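Local coordinates for protein globin (Bacillus anthracis, PDB 5V3T) that probably binds oxygen or other small ligands at a haem iron, as a group II truncated haemoglobin, and here holds cyanide on the metal, at residues A[23-28]-A[88-93]; A[46-51]-A[65-70]; A[93-98]-A[106-111]. All coordinates share one frame; numbering follows the deposited sequence.

Interaction 1: residues A[23-28]-A[88-93]; sequences DTFYSY and EAWLSC. With HEM (protoporphyrin IX containing Fe), chain C; CYN (cyanide ion), chain D.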
loop_
_atom_site.group_PDB
_atom_site.type_symbol
_atom_site.label_atom_id
_atom_site.label_comp_id
_atom_site.label_asym_id
_atom_site.label_seq_id
_atom_site.Cartn_x
_atom_site.Cartn_y
_atom_site.Cartn_z
ATOM N N ASP A 23 -18.851 1.218 -2.600
ATOM C CA ASP A 23 -19.174 0.128 -3.519
ATOM C C ASP A 23 -19.198 0.661 -4.952
ATOM O O ASP A 23 -18.667 0.032 -5.874
ATOM C CB ASP A 23 -20.506 -0.521 -3.146
ATOM C CG ASP A 23 -20.392 -1.410 -1.917
ATOM O OD1 ASP A 23 -19.256 -1.756 -1.531
ATOM O OD2 ASP A 23 -21.433 -1.756 -1.326
ATOM N N THR A 24 -19.798 1.836 -5.134
ATOM C CA THR A 24 -19.843 2.478 -6.449
ATOM C C THR A 24 -18.435 2.883 -6.898
ATOM O O THR A 24 -18.052 2.650 -8.049
ATOM C CB THR A 24 -20.762 3.712 -6.435
ATOM O OG1 THR A 24 -22.089 3.290 -6.099
ATOM C CG2 THR A 24 -20.775 4.417 -7.792
ATOM N N PHE A 25 -17.676 3.487 -5.987
ATOM C CA PHE A 25 -16.301 3.897 -6.281
ATOM C C PHE A 25 -15.478 2.759 -6.874
ATOM O O PHE A 25 -14.899 2.896 -7.965
ATOM C CB PHE A 25 -15.612 4.431 -5.017
ATOM C CG PHE A 25 -14.156 4.752 -5.222
ATOM C CD1 PHE A 25 -13.765 5.728 -6.139
ATOM C CD2 PHE A 25 -13.176 4.066 -4.524
ATOM C CE1 PHE A 25 -12.434 6.031 -6.326
ATOM C CE2 PHE A 25 -11.839 4.358 -4.724
ATOM C CZ PHE A 25 -11.467 5.336 -5.639
ATOM N N TYR A 26 -15.444 1.622 -6.182
ATOM C CA TYR A 26 -14.617 0.506 -6.632
ATOM C C TYR A 26 -15.162 -0.185 -7.858
ATOM O O TYR A 26 -14.438 -0.919 -8.531
ATOM C CB TYR A 26 -14.422 -0.503 -5.510
ATOM C CG TYR A 26 -13.396 0.008 -4.558
ATOM C CD1 TYR A 26 -12.076 0.200 -4.976
ATOM C CD2 TYR A 26 -13.732 0.336 -3.267
ATOM C CE1 TYR A 26 -11.130 0.686 -4.123
ATOM C CE2 TYR A 26 -12.796 0.829 -2.413
ATOM C CZ TYR A 26 -11.502 0.994 -2.844
ATOM O OH TYR A 26 -10.607 1.475 -1.958
ATOM N N SER A 27 -16.437 0.037 -8.140
ATOM C CA SER A 27 -16.980 -0.368 -9.424
ATOM C C SER A 27 -16.227 0.396 -10.518
ATOM O O SER A 27 -15.777 -0.200 -11.493
ATOM C CB SER A 27 -18.493 -0.111 -9.497
ATOM O OG SER A 27 -19.047 -0.607 -10.707
ATOM N N TYR A 28 -16.065 1.710 -10.340
ATOM C CA TYR A 28 -15.347 2.510 -11.335
ATOM C C TYR A 28 -13.868 2.133 -11.369
ATOM O O TYR A 28 -13.280 1.989 -12.446
ATOM C CB TYR A 28 -15.515 4.017 -11.085
ATOM C CG TYR A 28 -16.865 4.556 -11.540
ATOM C CD1 TYR A 28 -17.195 4.607 -12.889
ATOM C CD2 TYR A 28 -17.805 5.013 -10.622
ATOM C CE1 TYR A 28 -18.422 5.080 -13.312
ATOM C CE2 TYR A 28 -19.036 5.501 -11.042
ATOM C CZ TYR A 28 -19.333 5.538 -12.384
ATOM O OH TYR A 28 -20.557 6.006 -12.810
ATOM N N GLU A 88 -4.809 11.065 -10.328
ATOM C CA GLU A 88 -5.894 11.711 -11.060
ATOM C C GLU A 88 -7.020 10.738 -11.398
ATOM O O GLU A 88 -8.197 11.099 -11.300
ATOM C CB GLU A 88 -5.365 12.379 -12.322
ATOM C CG GLU A 88 -4.871 13.789 -12.062
ATOM C CD GLU A 88 -4.345 14.450 -13.323
ATOM O OE1 GLU A 88 -4.993 14.314 -14.386
ATOM O OE2 GLU A 88 -3.274 15.090 -13.251
ATOM N N ALA A 89 -6.679 9.517 -11.804
ATOM C CA ALA A 89 -7.703 8.513 -12.109
ATOM C C ALA A 89 -8.517 8.171 -10.850
ATOM O O ALA A 89 -9.738 8.004 -10.892
ATOM C CB ALA A 89 -7.072 7.268 -12.694
ATOM N N TRP A 90 -7.832 8.078 -9.720
ATOM C CA TRP A 90 -8.490 7.778 -8.464
ATOM C C TRP A 90 -9.554 8.825 -8.150
ATOM O O TRP A 90 -10.698 8.498 -7.843
ATOM C CB TRP A 90 -7.459 7.743 -7.337
ATOM C CG TRP A 90 -7.939 7.115 -6.107
ATOM C CD1 TRP A 90 -7.731 5.833 -5.740
ATOM C CD2 TRP A 90 -8.713 7.723 -5.047
ATOM N NE1 TRP A 90 -8.319 5.595 -4.533
ATOM C CE2 TRP A 90 -8.918 6.730 -4.069
ATOM C CE3 TRP A 90 -9.243 9.000 -4.832
ATOM C CZ2 TRP A 90 -9.644 6.958 -2.884
ATOM C CZ3 TRP A 90 -9.963 9.234 -3.646
ATOM C CH2 TRP A 90 -10.151 8.213 -2.687
ATOM N N LEU A 91 -9.149 10.087 -8.204
ATOM C CA LEU A 91 -10.051 11.199 -7.926
ATOM C C LEU A 91 -11.168 11.283 -8.955
ATOM O O LEU A 91 -12.287 11.668 -8.623
ATOM C CB LEU A 91 -9.272 12.514 -7.878
ATOM C CG LEU A 91 -8.371 12.656 -6.648
ATOM C CD1 LEU A 91 -7.467 13.876 -6.754
ATOM C CD2 LEU A 91 -9.232 12.721 -5.385
ATOM N N SER A 92 -10.859 10.941 -10.205
ATOM C CA SER A 92 -11.889 10.891 -11.247
ATOM C C SER A 92 -12.976 9.859 -10.945
ATOM O O SER A 92 -14.174 10.135 -11.102
ATOM C CB SER A 92 -11.263 10.580 -12.606
ATOM O OG SER A 92 -12.289 10.386 -13.567
ATOM N N CYS A 93 -12.564 8.674 -10.510
ATOM C CA CYS A 93 -13.521 7.639 -10.146
ATOM C C CYS A 93 -14.343 8.080 -8.948
ATOM O O CYS A 93 -15.546 7.811 -8.888
ATOM C CB CYS A 93 -12.822 6.318 -9.825
ATOM S SG CYS A 93 -12.095 5.513 -11.278
HETATM C CHA HEM C . -4.894 0.393 -0.068
HETATM C CHB HEM C . -3.958 2.224 -4.573
HETATM C CHC HEM C . -5.118 6.654 -2.877
HETATM C CHD HEM C . -6.916 4.761 1.250
HETATM C C1A HEM C . -4.557 0.514 -1.421
HETATM C C2A HEM C . -4.115 -0.569 -2.286
HETATM C C3A HEM C . -3.865 -0.072 -3.509
HETATM C C4A HEM C . -4.122 1.359 -3.490
HETATM C CMA HEM C . -3.376 -0.873 -4.740
HETATM C CAA HEM C . -3.991 -2.049 -1.852
HETATM C CBA HEM C . -5.377 -2.585 -1.492
HETATM C CGA HEM C . -5.276 -3.597 -0.382
HETATM O O1A HEM C . -4.146 -4.091 -0.128
HETATM O O2A HEM C . -6.324 -3.912 0.242
HETATM C C1B HEM C . -4.169 3.592 -4.498
HETATM C C2B HEM C . -3.942 4.563 -5.553
HETATM C C3B HEM C . -4.244 5.777 -5.072
HETATM C C4B HEM C . -4.685 5.631 -3.696
HETATM C CMB HEM C . -3.417 4.260 -6.976
HETATM C CAB HEM C . -4.156 7.110 -5.845
HETATM C CBB HEM C . -3.793 8.244 -5.225
HETATM C C1C HEM C . -5.795 6.512 -1.701
HETATM C C2C HEM C . -6.587 7.537 -1.043
HETATM C C3C HEM C . -7.086 7.016 0.079
HETATM C C4C HEM C . -6.629 5.638 0.205
HETATM C CMC HEM C . -6.836 8.983 -1.534
HETATM C CAC HEM C . -7.972 7.800 1.077
HETATM C CBC HEM C . -8.977 7.146 1.639
HETATM C C1D HEM C . -6.534 3.416 1.261
HETATM C C2D HEM C . -6.831 2.505 2.346
HETATM C C3D HEM C . -6.208 1.161 1.957
HETATM C C4D HEM C . -5.585 1.364 0.656
HETATM C CMD HEM C . -7.617 2.828 3.633
HETATM C CAD HEM C . -6.258 -0.133 2.792
HETATM C CBD HEM C . -4.883 -0.338 3.425
HETATM C CGD HEM C . -4.928 -1.439 4.452
HETATM O O1D HEM C . -4.456 -2.555 4.123
HETATM O O2D HEM C . -5.433 -1.210 5.588
HETATM N NA HEM C . -4.543 1.677 -2.194
HETATM N NB HEM C . -4.632 4.291 -3.387
HETATM N NC HEM C . -5.850 5.361 -0.924
HETATM N ND HEM C . -5.789 2.706 0.291
HETATM FE FE HEM C . -5.356 3.483 -1.601
HETATM C C CYN D . -7.163 3.026 -2.274
HETATM N N CYN D . -8.178 2.771 -2.776
#

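Interaction 2: residues A[46-51]-A[65-70]; sequences TARKQK and TEEHGH. With HEM (protoporphyrin IX containing Fe), chain C; SO4 (sulfate ion), chain E.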
loop_
_atom_site.group_PDB
_atom_site.type_symbol
_atom_site.label_atom_id
_atom_site.label_comp_id
_atom_site.label_asym_id
_atom_site.label_seq_id
_atom_site.Cartn_x
_atom_site.Cartn_y
_atom_site.Cartn_z
ATOM N N THR A 46 -10.755 -4.704 0.155
ATOM C CA THR A 46 -10.367 -3.305 -0.036
ATOM C C THR A 46 -11.559 -2.359 0.196
ATOM O O THR A 46 -11.432 -1.332 0.876
ATOM C CB THR A 46 -9.789 -3.076 -1.444
ATOM O OG1 THR A 46 -8.671 -3.952 -1.643
ATOM C CG2 THR A 46 -9.337 -1.633 -1.618
ATOM N N ALA A 47 -12.714 -2.701 -0.363
ATOM C CA ALA A 47 -13.916 -1.889 -0.170
ATOM C C ALA A 47 -14.346 -1.843 1.299
ATOM O O ALA A 47 -14.759 -0.793 1.799
ATOM C CB ALA A 47 -15.054 -2.410 -1.028
ATOM N N ARG A 48 -14.258 -2.985 1.980
ATOM C CA ARG A 48 -14.615 -3.063 3.390
ATOM C C ARG A 48 -13.729 -2.124 4.189
ATOM O O ARG A 48 -14.212 -1.346 5.018
ATOM C CB ARG A 48 -14.473 -4.491 3.922
ATOM C CG ARG A 48 -15.049 -4.683 5.322
ATOM C CD ARG A 48 -14.720 -6.062 5.888
ATOM N NE ARG A 48 -13.297 -6.222 6.169
ATOM C CZ ARG A 48 -12.733 -5.957 7.345
ATOM N NH1 ARG A 48 -11.431 -6.138 7.519
ATOM N NH2 ARG A 48 -13.471 -5.509 8.351
ATOM N N LYS A 49 -12.429 -2.186 3.911
ATOM C CA LYS A 49 -11.453 -1.379 4.629
ATOM C C LYS A 49 -11.639 0.101 4.340
ATOM O O LYS A 49 -11.504 0.932 5.240
ATOM C CB LYS A 49 -10.019 -1.826 4.290
ATOM C CG LYS A 49 -9.619 -3.131 4.995
ATOM C CD LYS A 49 -8.156 -3.528 4.757
ATOM C CE LYS A 49 -7.918 -3.991 3.331
ATOM N NZ LYS A 49 -6.578 -4.645 3.148
ATOM N N GLN A 50 -11.958 0.428 3.091
ATOM C CA GLN A 50 -12.147 1.819 2.692
ATOM C C GLN A 50 -13.371 2.424 3.386
ATOM O O GLN A 50 -13.377 3.602 3.730
ATOM C CB GLN A 50 -12.297 1.939 1.170
ATOM C CG GLN A 50 -12.416 3.381 0.678
ATOM C CD GLN A 50 -11.115 4.147 0.802
ATOM O OE1 GLN A 50 -10.816 4.762 1.823
ATOM N NE2 GLN A 50 -10.316 4.086 -0.241
ATOM N N LYS A 51 -14.414 1.621 3.565
ATOM C CA LYS A 51 -15.605 2.092 4.278
ATOM C C LYS A 51 -15.262 2.403 5.723
ATOM O O LYS A 51 -15.717 3.404 6.271
ATOM C CB LYS A 51 -16.722 1.059 4.213
ATOM C CG LYS A 51 -17.259 0.856 2.818
ATOM C CD LYS A 51 -18.140 -0.356 2.766
ATOM C CE LYS A 51 -18.599 -0.637 1.361
ATOM N NZ LYS A 51 -19.270 -1.954 1.304
ATOM N N THR A 65 -8.874 2.472 12.709
ATOM C CA THR A 65 -7.776 2.390 13.670
ATOM C C THR A 65 -8.056 1.323 14.708
ATOM O O THR A 65 -7.144 0.600 15.114
ATOM C CB THR A 65 -7.525 3.745 14.389
ATOM O OG1 THR A 65 -7.005 4.703 13.460
ATOM C CG2 THR A 65 -6.526 3.583 15.537
ATOM N N GLU A 66 -9.326 1.183 15.088
ATOM C CA GLU A 66 -9.707 0.181 16.082
ATOM C C GLU A 66 -9.280 -1.218 15.653
ATOM O O GLU A 66 -8.840 -2.011 16.482
ATOM C CB GLU A 66 -11.218 0.203 16.340
ATOM C CG GLU A 66 -11.693 1.335 17.246
ATOM C CD GLU A 66 -10.919 1.421 18.546
ATOM O OE1 GLU A 66 -10.633 0.365 19.151
ATOM O OE2 GLU A 66 -10.603 2.554 18.968
ATOM N N GLU A 67 -9.402 -1.517 14.362
ATOM C CA GLU A 67 -9.027 -2.835 13.854
ATOM C C GLU A 67 -7.590 -2.909 13.322
ATOM O O GLU A 67 -6.835 -3.801 13.697
ATOM C CB GLU A 67 -9.981 -3.277 12.738
ATOM C CG GLU A 67 -9.562 -4.584 12.076
ATOM C CD GLU A 67 -10.553 -5.076 11.042
ATOM O OE1 GLU A 67 -11.627 -4.455 10.902
ATOM O OE2 GLU A 67 -10.250 -6.087 10.369
ATOM N N HIS A 68 -7.222 -1.950 12.474
ATOM C CA HIS A 68 -6.012 -2.040 11.655
ATOM C C HIS A 68 -4.831 -1.231 12.174
ATOM O O HIS A 68 -3.729 -1.301 11.627
ATOM C CB HIS A 68 -6.324 -1.565 10.231
ATOM C CG HIS A 68 -7.520 -2.224 9.613
ATOM N ND1 HIS A 68 -7.494 -3.514 9.129
ATOM C CD2 HIS A 68 -8.783 -1.773 9.414
ATOM C CE1 HIS A 68 -8.681 -3.824 8.645
ATOM N NE2 HIS A 68 -9.484 -2.788 8.808
ATOM N N GLY A 69 -5.065 -0.444 13.213
ATOM C CA GLY A 69 -4.052 0.455 13.732
ATOM C C GLY A 69 -4.040 1.762 12.954
ATOM O O GLY A 69 -4.962 2.040 12.191
ATOM N N HIS A 70 -2.974 2.542 13.113
ATOM C CA HIS A 70 -2.873 3.851 12.469
ATOM C C HIS A 70 -2.928 3.751 10.937
ATOM O O HIS A 70 -2.280 2.884 10.342
ATOM C CB HIS A 70 -1.577 4.544 12.917
ATOM C CG HIS A 70 -1.574 4.947 14.364
ATOM N ND1 HIS A 70 -0.490 4.744 15.192
ATOM C CD2 HIS A 70 -2.527 5.529 15.132
ATOM C CE1 HIS A 70 -0.772 5.189 16.404
ATOM N NE2 HIS A 70 -2.003 5.669 16.395
HETATM C CHA HEM C . -4.894 0.393 -0.068
HETATM C CHB HEM C . -3.958 2.224 -4.573
HETATM C CHC HEM C . -5.118 6.654 -2.877
HETATM C CHD HEM C . -6.916 4.761 1.250
HETATM C C1A HEM C . -4.557 0.514 -1.421
HETATM C C2A HEM C . -4.115 -0.569 -2.286
HETATM C C3A HEM C . -3.865 -0.072 -3.509
HETATM C C4A HEM C . -4.122 1.359 -3.490
HETATM C CMA HEM C . -3.376 -0.873 -4.740
HETATM C CAA HEM C . -3.991 -2.049 -1.852
HETATM C CBA HEM C . -5.377 -2.585 -1.492
HETATM C CGA HEM C . -5.276 -3.597 -0.382
HETATM O O1A HEM C . -4.146 -4.091 -0.128
HETATM O O2A HEM C . -6.324 -3.912 0.242
HETATM C C1B HEM C . -4.169 3.592 -4.498
HETATM C C2B HEM C . -3.942 4.563 -5.553
HETATM C C3B HEM C . -4.244 5.777 -5.072
HETATM C C4B HEM C . -4.685 5.631 -3.696
HETATM C CMB HEM C . -3.417 4.260 -6.976
HETATM C CAB HEM C . -4.156 7.110 -5.845
HETATM C CBB HEM C . -3.793 8.244 -5.225
HETATM C C1C HEM C . -5.795 6.512 -1.701
HETATM C C2C HEM C . -6.587 7.537 -1.043
HETATM C C3C HEM C . -7.086 7.016 0.079
HETATM C C4C HEM C . -6.629 5.638 0.205
HETATM C CMC HEM C . -6.836 8.983 -1.534
HETATM C CAC HEM C . -7.972 7.800 1.077
HETATM C CBC HEM C . -8.977 7.146 1.639
HETATM C C1D HEM C . -6.534 3.416 1.261
HETATM C C2D HEM C . -6.831 2.505 2.346
HETATM C C3D HEM C . -6.208 1.161 1.957
HETATM C C4D HEM C . -5.585 1.364 0.656
HETATM C CMD HEM C . -7.617 2.828 3.633
HETATM C CAD HEM C . -6.258 -0.133 2.792
HETATM C CBD HEM C . -4.883 -0.338 3.425
HETATM C CGD HEM C . -4.928 -1.439 4.452
HETATM O O1D HEM C . -4.456 -2.555 4.123
HETATM O O2D HEM C . -5.433 -1.210 5.588
HETATM N NA HEM C . -4.543 1.677 -2.194
HETATM N NB HEM C . -4.632 4.291 -3.387
HETATM N NC HEM C . -5.850 5.361 -0.924
HETATM N ND HEM C . -5.789 2.706 0.291
HETATM FE FE HEM C . -5.356 3.483 -1.601
HETATM S S SO4 E . -5.823 -6.290 8.240
HETATM O O1 SO4 E . -5.624 -5.042 8.973
HETATM O O2 SO4 E . -5.320 -7.403 9.045
HETATM O O3 SO4 E . -5.090 -6.232 6.977
HETATM O O4 SO4 E . -7.245 -6.486 7.964
#

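Interaction 3: residues A[93-98]-A[106-111]; sequences CMEQAM and HIREFV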
loop_
_atom_site.group_PDB
_atom_site.type_symbol
_atom_site.label_atom_id
_atom_site.label_comp_id
_atom_site.label_asym_id
_atom_site.label_seq_id
_atom_site.Cartn_x
_atom_site.Cartn_y
_atom_site.Cartn_z
ATOM N N CYS A 93 -12.564 8.674 -10.510
ATOM C CA CYS A 93 -13.521 7.639 -10.146
ATOM C C CYS A 93 -14.343 8.080 -8.948
ATOM O O CYS A 93 -15.546 7.811 -8.888
ATOM C CB CYS A 93 -12.822 6.318 -9.825
ATOM S SG CYS A 93 -12.095 5.513 -11.278
ATOM N N MET A 94 -13.700 8.753 -7.994
ATOM C CA MET A 94 -14.423 9.198 -6.797
ATOM C C MET A 94 -15.447 10.273 -7.143
ATOM O O MET A 94 -16.548 10.293 -6.580
ATOM C CB MET A 94 -13.456 9.717 -5.727
ATOM C CG MET A 94 -14.157 10.140 -4.410
ATOM S SD MET A 94 -15.153 8.827 -3.673
ATOM C CE MET A 94 -13.902 7.776 -2.957
ATOM N N GLU A 95 -15.073 11.179 -8.047
ATOM C CA GLU A 95 -15.991 12.199 -8.547
ATOM C C GLU A 95 -17.256 11.572 -9.141
ATOM O O GLU A 95 -18.383 12.015 -8.864
ATOM C CB GLU A 95 -15.300 13.069 -9.596
ATOM C CG GLU A 95 -15.095 14.504 -9.165
ATOM C CD GLU A 95 -14.414 15.352 -10.227
ATOM O OE1 GLU A 95 -13.845 14.777 -11.183
ATOM O OE2 GLU A 95 -14.457 16.596 -10.107
ATOM N N GLN A 96 -17.060 10.542 -9.958
ATOM C CA GLN A 96 -18.171 9.857 -10.617
ATOM C C GLN A 96 -19.020 9.089 -9.602
ATOM O O GLN A 96 -20.244 9.048 -9.719
ATOM C CB GLN A 96 -17.654 8.911 -11.691
ATOM C CG GLN A 96 -16.881 9.614 -12.791
ATOM C CD GLN A 96 -16.233 8.638 -13.747
ATOM O OE1 GLN A 96 -15.020 8.435 -13.722
ATOM N NE2 GLN A 96 -17.042 8.024 -14.591
ATOM N N ALA A 97 -18.367 8.477 -8.616
ATOM C CA ALA A 97 -19.082 7.800 -7.536
ATOM C C ALA A 97 -19.936 8.801 -6.743
ATOM O O ALA A 97 -21.069 8.505 -6.373
ATOM C CB ALA A 97 -18.105 7.081 -6.609
ATOM N N MET A 98 -19.387 9.985 -6.493
ATOM C CA MET A 98 -20.111 11.011 -5.767
ATOM C C MET A 98 -21.313 11.501 -6.573
ATOM O O MET A 98 -22.381 11.732 -6.014
ATOM C CB MET A 98 -19.202 12.187 -5.420
ATOM C CG MET A 98 -18.212 11.906 -4.283
ATOM S SD MET A 98 -17.134 13.326 -4.008
ATOM C CE MET A 98 -16.522 12.913 -2.372
ATOM N N HIS A 106 -21.743 21.753 0.044
ATOM C CA HIS A 106 -20.556 22.015 0.844
ATOM C C HIS A 106 -19.928 20.734 1.345
ATOM O O HIS A 106 -18.709 20.653 1.436
ATOM C CB HIS A 106 -20.869 22.924 2.038
ATOM C CG HIS A 106 -21.205 24.332 1.657
ATOM N ND1 HIS A 106 -20.283 25.190 1.095
ATOM C CD2 HIS A 106 -22.356 25.038 1.773
ATOM C CE1 HIS A 106 -20.858 26.357 0.863
ATOM N NE2 HIS A 106 -22.114 26.293 1.270
ATOM N N ILE A 107 -20.732 19.725 1.670
ATOM C CA ILE A 107 -20.121 18.472 2.121
ATOM C C ILE A 107 -19.352 17.798 0.965
ATOM O O ILE A 107 -18.288 17.196 1.175
ATOM C CB ILE A 107 -21.161 17.500 2.732
ATOM C CG1 ILE A 107 -20.462 16.298 3.368
ATOM C CG2 ILE A 107 -22.182 17.033 1.696
ATOM C CD1 ILE A 107 -19.350 16.673 4.340
ATOM N N ARG A 108 -19.855 17.911 -0.260
ATOM C CA ARG A 108 -19.099 17.348 -1.376
ATOM C C ARG A 108 -17.749 18.033 -1.503
ATOM O O ARG A 108 -16.716 17.372 -1.628
ATOM C CB ARG A 108 -19.875 17.459 -2.683
ATOM C CG ARG A 108 -19.101 16.873 -3.890
ATOM C CD ARG A 108 -19.622 17.454 -5.201
ATOM N NE ARG A 108 -18.901 16.964 -6.380
ATOM C CZ ARG A 108 -19.220 15.867 -7.055
ATOM N NH1 ARG A 108 -20.253 15.135 -6.672
ATOM N NH2 ARG A 108 -18.513 15.508 -8.127
ATOM N N GLU A 109 -17.752 19.359 -1.462
ATOM C CA GLU A 109 -16.521 20.104 -1.620
ATOM C C GLU A 109 -15.576 19.828 -0.466
ATOM O O GLU A 109 -14.373 19.671 -0.680
ATOM C CB GLU A 109 -16.797 21.605 -1.756
ATOM C CG GLU A 109 -17.827 21.970 -2.847
ATOM C CD GLU A 109 -17.548 21.328 -4.218
ATOM O OE1 GLU A 109 -16.372 21.060 -4.547
ATOM O OE2 GLU A 109 -18.514 21.102 -4.981
ATOM N N PHE A 110 -16.113 19.759 0.748
ATOM C CA PHE A 110 -15.312 19.413 1.920
ATOM C C PHE A 110 -14.601 18.066 1.737
ATOM O O PHE A 110 -13.371 17.967 1.846
ATOM C CB PHE A 110 -16.182 19.388 3.176
ATOM C CG PHE A 110 -15.412 19.128 4.446
ATOM C CD1 PHE A 110 -14.799 20.169 5.121
ATOM C CD2 PHE A 110 -15.310 17.848 4.967
ATOM C CE1 PHE A 110 -14.086 19.938 6.299
ATOM C CE2 PHE A 110 -14.601 17.606 6.140
ATOM C CZ PHE A 110 -13.989 18.657 6.806
ATOM N N VAL A 111 -15.375 17.030 1.428
ATOM C CA VAL A 111 -14.831 15.686 1.349
ATOM C C VAL A 111 -13.891 15.554 0.145
ATOM O O VAL A 111 -12.812 14.959 0.252
ATOM C CB VAL A 111 -15.954 14.625 1.261
ATOM C CG1 VAL A 111 -15.363 13.242 0.962
ATOM C CG2 VAL A 111 -16.775 14.598 2.557
#

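Interaction 1: residues A[23-28]-A[88-93]
The nitrogen of the haem-bound cyanide is gripped from both helices: Tyr26 OH donates to CYN N over 2.9 Å, and Trp90 NE1 adds a weak but nearly straight bond to CYN N, 3.3 Å long with an N-H...N angle of 174°. The ligand meets both rings at their edges, near their planes. Gln50, also of the cyanide pocket, probably bonds through NE2 to Tyr26 OH, which would help fix the hydroxyl. This polar distal pocket, with its tyrosine and tryptophan, agrees with the group II truncated globins. Behind it, Phe25 packs between the helices. Its CG lies anti to the backbone N, which carries the ring across to Trp90, and the two rings pack edge-to-face with centroids 4.7 Å apart and planes at 61°. Phe25 CZ lies 3.3 Å from Trp90 CE2 on one face of the indole, while the haem methyl CMC covers the opposite face; held between them, the indole has little room to tilt. Further along, Cys93 CB touches Phe25 CE1 at 3.5 Å, and Cys93 SG lies 3.7 Å from Tyr28 CB. The Tyr28 ring turns off toward Asp100, to which its hydroxyl is hydrogen-bonded. Segments 23-28 and 88-93 thus join helices 14-31 and 84-101; the segment axes approach to 9.6 Å at 133°, while helix 44-57 adjoins Tyr26 and Trp90.

Interaction 2: residues A[46-51]-A[65-70]
At the propionate side of the haem pocket in this truncated globin fold, helix 44-57 meets the short helix 63-68 through a salt bridge and a histidine contact. Arg48 and Glu67 approach from opposite directions: Arg48 NH1 donates to Glu67 OE2 over 3.1 Å, and a weaker bond runs from Arg48 NH2 to Glu67 OE1 at 3.3 Å. The carboxylate lies at the guanidinium edge, with the two planes 34° apart, and OE2 is met on its syn side but tilted from the carboxylate plane. The stronger polar partners of the two lie outside the segments: Glu45 for Arg48 NH1, Gln52 for Glu67 OE1. Next to this pair, the CG methylene of Lys49 passes the His68 ring roughly at a right angle, 3.8 Å from His68 NE2, a nitrogen hydrogen-bonded to Gln52. Glu67 CG covers one face of that imidazole. Beyond the histidine, a bend at chi3 (-71°) helps bring the Lys49 ammonium to the haem, where Lys49 NZ bonds to O2A of one propionate at 3.0 Å and to O1D of the other at 3.1 Å, bridging the two acids. Thr46 OG1 supplies a second donor to the same propionate oxygen, O2A, at 3.0 Å.

Interaction 3: residues A[93-98]-A[106-111]
Arg108 and Met98 bury the most surface here, and their side chains cross at a slant. From CG to NE the arginine is extended, with CG anti to the backbone N (chi1 180°), an arrangement that sends the guanidinium straight over to helix 84-101. There Arg108 NH1 comes within 3.4 Å of Met98 CB, and the sulfur Met98 SD lies over one face of the guanidinium. The charged group is held at its far end: NH1 makes a salt bridge with Asp99, near the end of helix 84-101, and bonds to the carbonyl of Val103 in the linker to helix 105-122. Helices 84-101 and 105-122, consecutive in this truncated globin, form a nearly antiparallel hairpin, the segments at 161° and their axes 12.0 Å apart, so long side chains must bridge the gap. Met98 does this by reaching past the arginine: its terminal methyl CE sits 3.5 Å from Val111 CG1, one helical turn further on from Arg108. On the exposed side of the contact, Glu95 crosses Arg108 at about a right angle, but by its aliphatic part, Glu95 CG being 3.7 Å from Arg108 NH2. The carboxylate stays further away, with Glu95 OE2 4.6 Å from that same Arg108 NH2.

How the interactions relate
Three helix pairs illustrate how chemistry follows depth in a small globin. Interaction 1 is the buried one, where aromatic and sulfur packing frames a few polar groups aimed at the iron-bound ligand. Interactions 2 and 3 are only partly buried; interaction 2 has an arginine at its margin, paired with a glutamate across the contact, and interaction 3 one at its centre, whose charge is met by Asp99 of helix 84-101, outside the segments. Interactions 1 and 3 share helix 84-101 and Cys93, with Phe25 packing on Met94. Interactions 1 and 2 both touch the haem, the first at the porphyrin and its cyanide, the second chiefly at the propionates, and are linked by an Asp23-Lys51 salt bridge. Interactions 2 and 3 do not touch.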